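Local coordinates for plasma serine protease inhibitor (Homo sapiens, PDB 3DY0), which inhibits serine proteases of blood and other body fluids in a heparin-dependent way, becoming irreversibly bound at their active-site serine, at residues G74-L79 / K114-A119; L91-A96 / N165-K170; L45-S50 / A295-I300; K145-D150 / R325-T330; K52-E57 / I287-T292. All coordinates share one frame; numbering follows the deposited sequence. Where two conformers were deposited one is given.

In the fold
Interactions 2 and 4 are buried, one within the central sheet of the serpin fold and one on it: the first pairs strands 90-99 and 159-172, the second lays a loop on strand 323-335, the next strand over. Backbone bonds of Asn165 and Phe169 join them. Interaction 1 brings helices 65-81 and 107-117 together beside that sheet and meets interaction 2 where Asn95 donates to the carbonyl of Tyr117. Interactions 3 and 5, only partly buried, tie helix 49-58 and its approach to one long loop. Chemistry follows place: strand pairing in interaction 2, methyl packing in 4, a mixture in 1, backbone bonds and a serine-aspartate bond in 3, and a glutamine gripping N-H groups in 5.

Interaction 1: residues G74-L79 / K114-A119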
# COMPACT_ATOMS: atom_id res chain seq x y z
N GLY A 74 2.55 -16.39 -7.60
CA GLY A 74 2.09 -16.00 -6.28
C GLY A 74 0.98 -14.97 -6.33
O GLY A 74 0.00 -15.06 -5.59
N PHE A 75 1.13 -13.97 -7.19
CA PHE A 75 0.12 -12.93 -7.32
C PHE A 75 -1.15 -13.47 -7.97
O PHE A 75 -2.24 -13.06 -7.62
CB PHE A 75 0.66 -11.74 -8.13
CG PHE A 75 1.41 -10.73 -7.30
CD1 PHE A 75 0.91 -10.32 -6.07
CD2 PHE A 75 2.60 -10.19 -7.76
CE1 PHE A 75 1.59 -9.36 -5.30
CE2 PHE A 75 3.29 -9.23 -7.00
CZ PHE A 75 2.78 -8.82 -5.77
N GLN A 76 -0.99 -14.39 -8.93
CA GLN A 76 -2.15 -14.98 -9.58
C GLN A 76 -2.94 -15.78 -8.54
O GLN A 76 -4.18 -15.74 -8.51
CB GLN A 76 -1.71 -15.91 -10.72
CG GLN A 76 -2.86 -16.61 -11.42
CD GLN A 76 -2.38 -17.70 -12.36
OE1 GLN A 76 -1.60 -18.57 -11.97
NE2 GLN A 76 -2.85 -17.66 -13.60
N GLN A 77 -2.23 -16.50 -7.68
CA GLN A 77 -2.87 -17.30 -6.64
C GLN A 77 -3.63 -16.39 -5.68
O GLN A 77 -4.75 -16.70 -5.26
CB GLN A 77 -1.82 -18.11 -5.88
CG GLN A 77 -2.38 -18.99 -4.78
CD GLN A 77 -1.29 -19.67 -3.96
OE1 GLN A 77 -0.39 -20.30 -4.51
NE2 GLN A 77 -1.37 -19.53 -2.64
N LEU A 78 -3.02 -15.27 -5.32
CA LEU A 78 -3.63 -14.31 -4.41
C LEU A 78 -4.94 -13.77 -4.98
O LEU A 78 -5.95 -13.72 -4.29
CB LEU A 78 -2.67 -13.16 -4.14
CG LEU A 78 -3.20 -11.99 -3.29
CD1 LEU A 78 -3.65 -12.50 -1.93
CD2 LEU A 78 -2.12 -10.94 -3.15
N LEU A 79 -4.91 -13.37 -6.24
CA LEU A 79 -6.09 -12.84 -6.90
C LEU A 79 -7.20 -13.88 -7.00
O LEU A 79 -8.37 -13.57 -6.78
CB LEU A 79 -5.73 -12.31 -8.29
CG LEU A 79 -4.87 -11.04 -8.27
CD1 LEU A 79 -4.33 -10.75 -9.67
CD2 LEU A 79 -5.70 -9.87 -7.76
N LYS A 114 -4.40 -10.66 -18.53
CA LYS A 114 -5.71 -11.27 -18.30
C LYS A 114 -5.61 -12.58 -17.52
O LYS A 114 -6.40 -12.83 -16.61
CB LYS A 114 -6.43 -11.49 -19.63
CG LYS A 114 -6.87 -10.20 -20.31
CD LYS A 114 -7.54 -10.44 -21.66
CE LYS A 114 -7.93 -9.12 -22.32
NZ LYS A 114 -8.50 -9.31 -23.69
N THR A 115 -4.63 -13.41 -17.87
CA THR A 115 -4.45 -14.71 -17.23
C THR A 115 -3.82 -14.67 -15.84
O THR A 115 -4.32 -15.30 -14.91
CB THR A 115 -3.59 -15.63 -18.12
OG1 THR A 115 -4.23 -15.81 -19.38
CG2 THR A 115 -3.41 -16.99 -17.45
N LEU A 116 -2.73 -13.93 -15.71
CA LEU A 116 -2.02 -13.84 -14.44
C LEU A 116 -2.60 -12.82 -13.47
O LEU A 116 -2.66 -13.07 -12.27
CB LEU A 116 -0.55 -13.51 -14.68
CG LEU A 116 0.28 -14.55 -15.43
CD1 LEU A 116 1.64 -13.96 -15.78
CD2 LEU A 116 0.44 -15.80 -14.58
N TYR A 117 -3.04 -11.68 -13.99
CA TYR A 117 -3.56 -10.64 -13.11
C TYR A 117 -5.05 -10.33 -13.21
O TYR A 117 -5.52 -9.36 -12.62
CB TYR A 117 -2.71 -9.38 -13.29
CG TYR A 117 -1.29 -9.59 -12.80
CD1 TYR A 117 -0.30 -10.12 -13.63
CD2 TYR A 117 -0.96 -9.34 -11.47
CE1 TYR A 117 0.97 -10.40 -13.15
CE2 TYR A 117 0.30 -9.62 -10.97
CZ TYR A 117 1.26 -10.15 -11.81
OH TYR A 117 2.50 -10.47 -11.30
N LEU A 118 -5.78 -11.18 -13.93
CA LEU A 118 -7.22 -11.03 -14.11
C LEU A 118 -7.58 -9.60 -14.47
O LEU A 118 -8.60 -9.07 -14.02
CB LEU A 118 -7.95 -11.43 -12.82
CG LEU A 118 -7.53 -12.77 -12.21
CD1 LEU A 118 -8.35 -13.03 -10.95
CD2 LEU A 118 -7.74 -13.87 -13.23
N ALA A 119 -6.74 -8.98 -15.29
CA ALA A 119 -6.94 -7.59 -15.66
C ALA A 119 -8.12 -7.33 -16.59
O ALA A 119 -8.38 -8.09 -17.52
CB ALA A 119 -5.67 -7.03 -16.29
O HOH W 1 -5.48 -14.66 -11.11
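In the serpin fold, helix 65-81 (helix D) and the C-terminal end of helix 107-117 (helix E) lie beside each other, and here Phe75, Gln76 and Leu79 of the one meet Thr115 to Leu118 of the other. Gln76 carries the polar part. Its CG stands anti to the backbone N (chi1 178°) and the chain runs on extended, reaching across the last turn of the other helix until Gln76 NE2 donates to Thr115 O at 3.1 Å. The hydrogen bond is fairly straight, 161° at the hydrogen, but the donor sits well above the carbonyl plane and off the lone pairs, while the oxygen lies close to the plane of the glutamine amide. Behind it the two backbones come close: Gln76 CA makes a C-H...O contact with Leu116 O at 3.3 Å. A water adds to this, donating to Gln76 O and, weakly, to Leu116 O. On the inner side the contact is apolar. Tyr117 comes at Phe75 with the CE2 side of its ring, CE2 lying 3.6 Å from Phe75 CB, and its hydroxyl goes on to a hydrogen bond with His72. Met38 and Ala41 of helix 33-45 pack on Phe75 there. Beyond the helix end the chain turns at Leu118, whose phi is positive, and its side chain swings back to the first helix. Leu79 meets both residues, its CB 3.8 Å from Leu118 CD1 and its CD1 3.5 Å from Tyr117 O.

Interaction 2: residues L91-A96 / N165-K170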
# COMPACT_ATOMS: atom_id res chain seq x y z
N LEU A 91 -12.16 -7.95 1.46
CA LEU A 91 -10.87 -7.64 0.85
C LEU A 91 -10.95 -7.86 -0.64
O LEU A 91 -11.13 -8.99 -1.10
CB LEU A 91 -9.75 -8.50 1.44
CG LEU A 91 -8.39 -8.29 0.77
CD1 LEU A 91 -8.01 -6.80 0.83
CD2 LEU A 91 -7.33 -9.13 1.47
N SER A 92 -10.83 -6.77 -1.40
CA SER A 92 -10.89 -6.83 -2.85
C SER A 92 -9.58 -6.30 -3.44
O SER A 92 -9.02 -5.33 -2.94
CB SER A 92 -12.06 -5.99 -3.36
OG SER A 92 -12.13 -6.02 -4.78
N LEU A 93 -9.10 -6.95 -4.49
CA LEU A 93 -7.86 -6.55 -5.15
C LEU A 93 -8.05 -6.79 -6.64
O LEU A 93 -8.44 -7.88 -7.05
CB LEU A 93 -6.70 -7.40 -4.63
CG LEU A 93 -5.28 -7.11 -5.09
CD1 LEU A 93 -4.85 -5.73 -4.63
CD2 LEU A 93 -4.34 -8.18 -4.54
N GLY A 94 -7.79 -5.78 -7.46
CA GLY A 94 -7.99 -5.95 -8.89
C GLY A 94 -7.11 -5.10 -9.78
O GLY A 94 -6.47 -4.15 -9.33
N ASN A 95 -7.12 -5.42 -11.07
CA ASN A 95 -6.31 -4.73 -12.07
C ASN A 95 -7.09 -4.42 -13.34
O ASN A 95 -8.01 -5.16 -13.70
CB ASN A 95 -5.11 -5.60 -12.40
CG ASN A 95 -4.34 -5.99 -11.17
OD1 ASN A 95 -3.79 -5.13 -10.48
ND2 ASN A 95 -4.30 -7.28 -10.86
N ALA A 96 -6.70 -3.35 -14.01
CA ALA A 96 -7.36 -2.95 -15.25
C ALA A 96 -6.42 -2.17 -16.15
O ALA A 96 -5.53 -1.47 -15.68
CB ALA A 96 -8.59 -2.11 -14.93
N ASN A 165 -4.33 -0.55 -10.49
CA ASN A 165 -4.48 -1.59 -9.49
C ASN A 165 -5.23 -0.91 -8.37
O ASN A 165 -5.00 0.27 -8.08
CB ASN A 165 -3.16 -2.11 -8.92
CG ASN A 165 -3.38 -2.96 -7.67
OD1 ASN A 165 -3.42 -2.44 -6.56
ND2 ASN A 165 -3.56 -4.26 -7.86
N TYR A 166 -6.15 -1.64 -7.75
CA TYR A 166 -6.91 -1.09 -6.64
C TYR A 166 -7.00 -2.15 -5.56
O TYR A 166 -6.91 -3.35 -5.84
CB TYR A 166 -8.32 -0.69 -7.08
CG TYR A 166 -9.17 -1.86 -7.52
CD1 TYR A 166 -9.82 -2.68 -6.58
CD2 TYR A 166 -9.30 -2.19 -8.87
CE1 TYR A 166 -10.55 -3.79 -6.98
CE2 TYR A 166 -10.03 -3.29 -9.27
CZ TYR A 166 -10.65 -4.09 -8.33
OH TYR A 166 -11.37 -5.19 -8.73
N ILE A 167 -7.17 -1.69 -4.33
CA ILE A 167 -7.34 -2.59 -3.20
C ILE A 167 -8.33 -1.94 -2.25
O ILE A 167 -8.29 -0.73 -2.02
CB ILE A 167 -5.98 -2.88 -2.49
CG1 ILE A 167 -6.21 -3.82 -1.30
CG2 ILE A 167 -5.33 -1.57 -2.04
CD1 ILE A 167 -4.92 -4.31 -0.64
N PHE A 168 -9.25 -2.74 -1.73
CA PHE A 168 -10.24 -2.25 -0.78
C PHE A 168 -10.34 -3.22 0.39
O PHE A 168 -10.49 -4.43 0.19
CB PHE A 168 -11.62 -2.12 -1.43
CG PHE A 168 -12.69 -1.70 -0.46
CD1 PHE A 168 -12.81 -0.36 -0.07
CD2 PHE A 168 -13.55 -2.64 0.11
CE1 PHE A 168 -13.75 0.02 0.88
CE2 PHE A 168 -14.50 -2.25 1.06
CZ PHE A 168 -14.60 -0.92 1.44
N PHE A 169 -10.25 -2.68 1.60
CA PHE A 169 -10.32 -3.48 2.82
C PHE A 169 -11.29 -2.88 3.83
O PHE A 169 -11.27 -1.68 4.10
CB PHE A 169 -8.91 -3.57 3.44
CG PHE A 169 -8.87 -4.19 4.81
CD1 PHE A 169 -8.95 -3.40 5.96
CD2 PHE A 169 -8.72 -5.56 4.96
CE1 PHE A 169 -8.87 -3.97 7.23
CE2 PHE A 169 -8.63 -6.14 6.23
CZ PHE A 169 -8.71 -5.34 7.36
N LYS A 170 -12.17 -3.72 4.36
CA LYS A 170 -13.12 -3.26 5.37
C LYS A 170 -13.34 -4.41 6.32
O LYS A 170 -13.69 -5.51 5.90
CB LYS A 170 -14.45 -2.84 4.75
CG LYS A 170 -15.48 -2.43 5.81
CD LYS A 170 -16.79 -1.96 5.20
CE LYS A 170 -17.82 -1.69 6.29
NZ LYS A 170 -19.14 -1.31 5.71
O HOH W 2 -12.11 -7.46 -7.15
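Tyr166 has its CG between the backbone N and the carbonyl carbon (chi1 65°), and this turn lays its ring across the neighbouring strand, over Gly94. The two strands, 90-99 and 159-172, are an antiparallel pair of the central serpin sheet, and a tyrosine ring over a cross-strand glycine is a recognised beta-sheet arrangement. Gly94 CA sits 3.7 Å from the ring centroid, over its face, in a CH-pi contact. Ser92 OG approaches the same ring at its edge, and a water joins that hydroxyl to Tyr166 OH. Under the ring Gly94 and Tyr166 exchange two backbone hydrogen bonds, as do Ser92 and Phe168, where Ser92 N reaches Phe168 O at 2.8 Å.

The other face carries Leu91, Leu93, Asn95, Asn165, Ile167 and Phe169. Leu93 CD1 rests 3.7 Å from Ile167 CB, and helix 65-81 packs on Leu93 from outside the pair. Asn165 OD1 is hydrogen-bonded to Ser35 OG, and Asn95 ND2 donates to Tyr117 O, which leaves the facing ends of the two amides to each other. They lie side by side with planes 38° apart, and Asn165 ND2 donates almost straight to Asn95 OD1 at 2.8 Å.

Interaction 3: residues L45-S50 / A295-I300; sequences LGAGSS and ADLSGI
Two glycines meet backbone to backbone here: Gly46 CA and Gly299 CA are only 3.5 Å apart, an approach possible because neither residue has a side chain. Gly46 lies in the turn between helices 33-45 and 49-58, Gly299 in the long loop between strands 259-277 and 307-319. Beside them Gly299 N donates to Gly46 O at 2.9 Å, a weak bond because the angle is poor, and Gly48 N donates to Asp296 O at 3.0 Å from above the carbonyl plane.

Asp296 ties the rest together. With CG anti to its backbone N (chi1 179°), the carboxylate is carried over Gly48 toward Ser49. Ser49 OG donates to Asp296 OD2 at 2.6 Å, meeting the oxygen's anti lone pair. Asp296 OD1 turns back into its own loop, taking Ser298 OG on the syn lone pair at 2.8 Å and Ser298 N nearly along the C-O bond, which makes an Asx turn. The backbone N of Asp296 is hydrogen-bonded to Thr51 OG1, so helix 49-58 reaches the residue from a second direction.

With three donors divided between its two oxygens, the carboxylate is held from both segments, an environment that would be expected to favour its ionised form.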
# COMPACT_ATOMS: atom_id res chain seq x y z
N LEU A 45 6.02 -7.39 -16.82
CA LEU A 45 5.57 -8.30 -17.87
C LEU A 45 5.94 -7.80 -19.26
O LEU A 45 6.22 -8.59 -20.16
CB LEU A 45 4.06 -8.51 -17.80
CG LEU A 45 3.53 -9.35 -16.64
CD1 LEU A 45 2.00 -9.32 -16.66
CD2 LEU A 45 4.04 -10.79 -16.75
N GLY A 46 5.93 -6.48 -19.42
CA GLY A 46 6.26 -5.92 -20.72
C GLY A 46 7.57 -5.16 -20.75
O GLY A 46 7.81 -4.36 -21.66
N ALA A 47 8.42 -5.40 -19.75
CA ALA A 47 9.71 -4.73 -19.68
C ALA A 47 10.81 -5.65 -20.19
O ALA A 47 10.66 -6.87 -20.18
CB ALA A 47 10.00 -4.30 -18.25
N GLY A 48 11.92 -5.06 -20.62
CA GLY A 48 13.03 -5.86 -21.10
C GLY A 48 14.36 -5.35 -20.59
O GLY A 48 14.42 -4.29 -19.96
N SER A 49 15.42 -6.11 -20.85
CA SER A 49 16.78 -5.76 -20.45
C SER A 49 16.95 -5.11 -19.08
O SER A 49 16.42 -5.59 -18.08
CB SER A 49 17.43 -4.90 -21.54
OG SER A 49 16.65 -3.75 -21.84
N SER A 50 17.71 -4.01 -19.03
CA SER A 50 17.96 -3.31 -17.77
C SER A 50 16.70 -2.78 -17.10
O SER A 50 16.63 -2.72 -15.87
CB SER A 50 18.94 -2.16 -18.00
OG SER A 50 20.25 -2.64 -18.27
N ALA A 295 13.70 3.70 -21.57
CA ALA A 295 12.91 2.60 -21.03
C ALA A 295 12.78 1.51 -22.08
O ALA A 295 12.60 1.81 -23.27
CB ALA A 295 11.53 3.10 -20.64
N ASP A 296 12.91 0.26 -21.66
CA ASP A 296 12.74 -0.86 -22.57
C ASP A 296 11.39 -1.47 -22.20
O ASP A 296 11.29 -2.25 -21.26
CB ASP A 296 13.85 -1.90 -22.40
CG ASP A 296 13.68 -3.10 -23.32
OD1 ASP A 296 12.64 -3.19 -24.01
OD2 ASP A 296 14.58 -3.96 -23.36
N LEU A 297 10.35 -1.07 -22.93
CA LEU A 297 9.01 -1.58 -22.70
C LEU A 297 8.52 -2.27 -23.96
O LEU A 297 7.34 -2.19 -24.32
CB LEU A 297 8.07 -0.43 -22.31
CG LEU A 297 8.33 0.14 -20.91
CD1 LEU A 297 7.54 1.43 -20.72
CD2 LEU A 297 7.95 -0.90 -19.86
N SER A 298 9.45 -2.95 -24.63
CA SER A 298 9.16 -3.67 -25.87
C SER A 298 8.11 -4.75 -25.67
O SER A 298 7.48 -5.19 -26.63
CB SER A 298 10.45 -4.29 -26.41
OG SER A 298 11.09 -5.07 -25.42
N GLY A 299 7.93 -5.18 -24.43
CA GLY A 299 6.94 -6.21 -24.15
C GLY A 299 5.51 -5.71 -24.13
O GLY A 299 4.58 -6.49 -24.32
N ILE A 300 5.31 -4.42 -23.90
CA ILE A 300 3.94 -3.90 -23.87
C ILE A 300 3.50 -3.35 -25.23
O ILE A 300 2.33 -3.44 -25.60
CB ILE A 300 3.77 -2.79 -22.81
CG1 ILE A 300 2.33 -2.29 -22.81
CG2 ILE A 300 4.73 -1.64 -23.09
CD1 ILE A 300 2.02 -1.24 -21.76

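Interaction 4: residues K145-D150 / R325-T330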
# COMPACT_ATOMS: atom_id res chain seq x y z
N LYS A 145 -15.21 1.54 -3.30
CA LYS A 145 -16.43 1.96 -2.62
C LYS A 145 -16.41 3.41 -2.16
O LYS A 145 -16.78 3.74 -1.03
CB LYS A 145 -16.69 1.02 -1.43
CG LYS A 145 -16.81 -0.44 -1.84
CD LYS A 145 -17.29 -1.31 -0.68
N GLY A 146 -15.96 4.28 -3.07
CA GLY A 146 -15.91 5.71 -2.80
C GLY A 146 -14.77 6.23 -1.96
O GLY A 146 -14.72 7.42 -1.66
N LYS A 147 -13.84 5.36 -1.57
CA LYS A 147 -12.72 5.79 -0.73
C LYS A 147 -11.59 6.47 -1.49
O LYS A 147 -10.94 7.37 -0.96
CB LYS A 147 -12.18 4.60 0.07
CG LYS A 147 -13.20 3.98 1.02
CD LYS A 147 -13.76 5.01 2.00
CE LYS A 147 -14.74 4.36 2.98
NZ LYS A 147 -15.37 5.34 3.90
N ILE A 148 -11.32 6.05 -2.73
CA ILE A 148 -10.27 6.68 -3.52
C ILE A 148 -10.94 7.49 -4.61
O ILE A 148 -11.38 6.95 -5.63
CB ILE A 148 -9.31 5.64 -4.16
CG1 ILE A 148 -8.65 4.78 -3.07
CG2 ILE A 148 -8.23 6.37 -4.95
CD1 ILE A 148 -7.76 5.56 -2.11
N VAL A 149 -11.00 8.80 -4.40
CA VAL A 149 -11.62 9.70 -5.37
C VAL A 149 -10.58 10.56 -6.07
O VAL A 149 -9.59 10.97 -5.46
CB VAL A 149 -12.67 10.61 -4.69
CG1 VAL A 149 -13.75 9.77 -4.04
CG2 VAL A 149 -11.99 11.50 -3.66
N ASP A 150 -10.81 10.83 -7.34
CA ASP A 150 -9.90 11.64 -8.14
C ASP A 150 -8.45 11.16 -8.14
O ASP A 150 -7.53 11.95 -7.93
CB ASP A 150 -9.96 13.10 -7.67
CG ASP A 150 -11.32 13.74 -7.92
OD1 ASP A 150 -11.56 14.84 -7.39
OD2 ASP A 150 -12.13 13.15 -8.66
N ARG A 325 -11.38 0.74 7.73
CA ARG A 325 -11.64 0.74 6.29
C ARG A 325 -10.35 1.29 5.72
O ARG A 325 -9.82 2.28 6.24
CB ARG A 325 -12.80 1.65 5.90
CG ARG A 325 -14.18 1.03 6.06
CD ARG A 325 -14.59 1.02 7.51
NE ARG A 325 -14.55 2.38 8.05
CZ ARG A 325 -14.60 2.67 9.35
NH1 ARG A 325 -14.55 3.93 9.74
NH2 ARG A 325 -14.70 1.69 10.24
N ALA A 326 -9.83 0.64 4.69
CA ALA A 326 -8.60 1.10 4.05
C ALA A 326 -8.70 0.81 2.57
O ALA A 326 -9.28 -0.20 2.16
CB ALA A 326 -7.39 0.38 4.65
N ALA A 327 -8.13 1.69 1.76
CA ALA A 327 -8.19 1.49 0.33
C ALA A 327 -7.02 2.19 -0.32
O ALA A 327 -6.43 3.09 0.26
CB ALA A 327 -9.49 2.03 -0.23
N ALA A 328 -6.70 1.78 -1.54
CA ALA A 328 -5.61 2.40 -2.27
C ALA A 328 -5.71 2.04 -3.74
O ALA A 328 -6.40 1.09 -4.12
CB ALA A 328 -4.27 1.93 -1.71
N ALA A 329 -5.04 2.82 -4.57
CA ALA A 329 -5.01 2.56 -5.99
C ALA A 329 -3.69 3.09 -6.52
O ALA A 329 -3.13 4.06 -5.98
CB ALA A 329 -6.18 3.24 -6.70
N THR A 330 -3.18 2.44 -7.55
CA THR A 330 -1.93 2.84 -8.18
C THR A 330 -2.22 2.96 -9.67
O THR A 330 -2.75 2.04 -10.28
CB THR A 330 -0.82 1.78 -7.96
OG1 THR A 330 -0.62 1.59 -6.56
CG2 THR A 330 0.49 2.23 -8.60
O HOH W 3 -16.43 3.69 5.65
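This is apolar packing of a loop on the central serpin sheet: Lys147 and Ile148, just past the end of helix 129-143 (helix F), lie on alanines of strand 323-335. In this cleaved serpin that strand is the inserted part of the reactive centre loop, which has entered the sheet between strands 159-172 and 307-319, and its run of small alanines is typical of the hinge region of inhibitory serpins.

No hydrogen bond runs directly between the two segments. Ile148 does most of the touching. Its CG1 is anti to the carbonyl carbon (chi1 -59°), and the branch bends again so that Ile148 CD1 comes down on the strand backbone, 3.8 Å from Ala328 CA. The other branch, Ile148 CG2, meets Ala329 CB at 4.1 Å. Alongside, Lys147 CB sits 3.7 Å from Ala327 CB, and the bent lysine chain then runs toward Arg325. Lys147 NZ and Arg325 NE remain 5.2 Å apart, and a water between them accepts a hydrogen bond from Lys147 NZ at 2.6 Å and a weak one from Arg325 NE. Both cations have Glu318 as a salt-bridge partner, one at each carboxylate oxygen, so the glutamate probably offsets their like charge; Arg325 also pairs with Asp320.

Val140 of helix 129-143 touches both Ile148 and Ala329, Phe168 of strand 159-172 touches Lys147, and Lys314 of strand 307-319 flanks Ile148.

Interaction 5: residues K52-E57 / I287-T292; sequences KMQILE and ISNVFT
Gln54, on helix 49-58 (helix C of the serpin fold), reaches with its side-chain amide to the start of a short 3-10 turn, 289-291, in the loop between strands 259-277 and 307-319. OE1 accepts from two consecutive backbone N-H groups and reaches a third through a water. Asn289 N donates to Gln54 OE1 at 2.9 Å, in the carbonyl plane on a lone pair, while Ser288 N donates to the same oxygen at 3.0 Å from above that plane, with a fairly straight 162° at the hydrogen. The third, Val290 N, is met by the water, which accepts from it at 3.0 Å and donates to Gln54 OE1 at 2.8 Å. The N-H groups at the start of the turn are thus taken up by the glutamine oxygen and its water.

The amide's other end does less. Gln54 NE2 lies 3.0 Å from Asn289 OD1, but the N-H points poorly at the oxygen and the bond is weak; the two amide planes stand 76° apart. Further along the turn, Asn289 O receives both Thr292 N and Thr292 OG1, the hydroxyl coming in the carbonyl plane on a lone pair.

Beside this polar patch the contact is apolar. Leu40 of helix 33-45 lies against Ile287 and Leu43 against Ile55. The two isoleucine side chains cross at about a right angle, with Ile55 CG1 4.1 Å from Ile287 CG2.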
# COMPACT_ATOMS: atom_id res chain seq x y z
N LYS A 52 13.69 -4.13 -17.02
CA LYS A 52 13.05 -5.23 -16.30
C LYS A 52 13.91 -5.65 -15.11
O LYS A 52 13.39 -5.95 -14.03
CB LYS A 52 12.84 -6.40 -17.26
CG LYS A 52 12.19 -7.62 -16.63
CD LYS A 52 12.08 -8.72 -17.67
CE LYS A 52 11.44 -9.96 -17.11
NZ LYS A 52 11.28 -11.00 -18.16
N MET A 53 15.22 -5.68 -15.31
CA MET A 53 16.14 -6.07 -14.25
C MET A 53 15.95 -5.21 -13.00
O MET A 53 15.84 -5.72 -11.89
CB MET A 53 17.59 -5.95 -14.73
CG MET A 53 17.98 -6.93 -15.82
SD MET A 53 19.71 -6.72 -16.32
CE MET A 53 20.55 -7.67 -15.06
N GLN A 54 15.93 -3.89 -13.20
CA GLN A 54 15.76 -2.97 -12.08
C GLN A 54 14.46 -3.22 -11.34
O GLN A 54 14.42 -3.16 -10.11
CB GLN A 54 15.79 -1.53 -12.56
CG GLN A 54 17.09 -1.12 -13.23
CD GLN A 54 17.08 0.34 -13.62
OE1 GLN A 54 16.02 0.93 -13.82
NE2 GLN A 54 18.27 0.93 -13.75
N ILE A 55 13.39 -3.48 -12.08
CA ILE A 55 12.10 -3.72 -11.44
C ILE A 55 12.12 -4.99 -10.59
O ILE A 55 11.66 -4.98 -9.45
CB ILE A 55 10.96 -3.81 -12.48
CG1 ILE A 55 10.80 -2.47 -13.20
CG2 ILE A 55 9.65 -4.19 -11.79
CD1 ILE A 55 9.85 -2.51 -14.38
N LEU A 56 12.64 -6.08 -11.14
CA LEU A 56 12.68 -7.32 -10.37
C LEU A 56 13.60 -7.21 -9.16
O LEU A 56 13.27 -7.69 -8.08
CB LEU A 56 13.13 -8.49 -11.27
CG LEU A 56 12.21 -8.80 -12.46
CD1 LEU A 56 12.73 -10.03 -13.18
CD2 LEU A 56 10.79 -9.03 -11.97
N GLU A 57 14.76 -6.57 -9.33
CA GLU A 57 15.68 -6.41 -8.21
C GLU A 57 15.07 -5.49 -7.16
O GLU A 57 15.25 -5.69 -5.96
CB GLU A 57 17.02 -5.86 -8.69
CG GLU A 57 17.79 -6.81 -9.60
CD GLU A 57 19.21 -6.35 -9.86
OE1 GLU A 57 19.90 -7.01 -10.67
OE2 GLU A 57 19.64 -5.35 -9.26
N ILE A 287 14.85 1.58 -9.27
CA ILE A 287 13.92 1.46 -10.40
C ILE A 287 13.84 2.83 -11.05
O ILE A 287 13.11 3.71 -10.60
CB ILE A 287 12.53 1.02 -9.92
CG1 ILE A 287 12.64 -0.33 -9.21
CG2 ILE A 287 11.58 0.92 -11.10
CD1 ILE A 287 11.36 -0.80 -8.55
N SER A 288 14.59 3.01 -12.14
CA SER A 288 14.64 4.31 -12.81
C SER A 288 14.46 4.32 -14.32
O SER A 288 13.78 5.20 -14.86
CB SER A 288 15.96 5.00 -12.46
OG SER A 288 17.06 4.27 -13.00
N ASN A 289 15.06 3.37 -15.02
CA ASN A 289 14.99 3.34 -16.48
C ASN A 289 13.60 3.39 -17.08
O ASN A 289 13.38 4.04 -18.10
CB ASN A 289 15.74 2.12 -17.00
CG ASN A 289 17.25 2.27 -16.91
OD1 ASN A 289 17.77 2.85 -15.95
ND2 ASN A 289 17.96 1.75 -17.90
N VAL A 290 12.65 2.70 -16.46
CA VAL A 290 11.29 2.66 -16.97
C VAL A 290 10.62 4.03 -17.09
O VAL A 290 9.65 4.19 -17.83
CB VAL A 290 10.43 1.71 -16.10
CG1 VAL A 290 10.15 2.35 -14.75
CG2 VAL A 290 9.15 1.33 -16.83
N PHE A 291 11.15 5.02 -16.38
CA PHE A 291 10.60 6.37 -16.40
C PHE A 291 11.36 7.30 -17.34
O PHE A 291 11.11 8.51 -17.36
CB PHE A 291 10.64 6.98 -14.99
CG PHE A 291 9.95 6.15 -13.95
CD1 PHE A 291 8.58 5.94 -14.01
CD2 PHE A 291 10.68 5.59 -12.90
CE1 PHE A 291 7.94 5.17 -13.04
CE2 PHE A 291 10.04 4.82 -11.92
CZ PHE A 291 8.67 4.61 -12.00
N THR A 292 12.28 6.74 -18.12
CA THR A 292 13.09 7.54 -19.03
C THR A 292 12.87 7.21 -20.50
O THR A 292 12.15 6.27 -20.83
CB THR A 292 14.58 7.35 -18.72
OG1 THR A 292 15.00 6.05 -19.15
CG2 THR A 292 14.85 7.50 -17.23
O HOH W 4 13.37 0.37 -14.66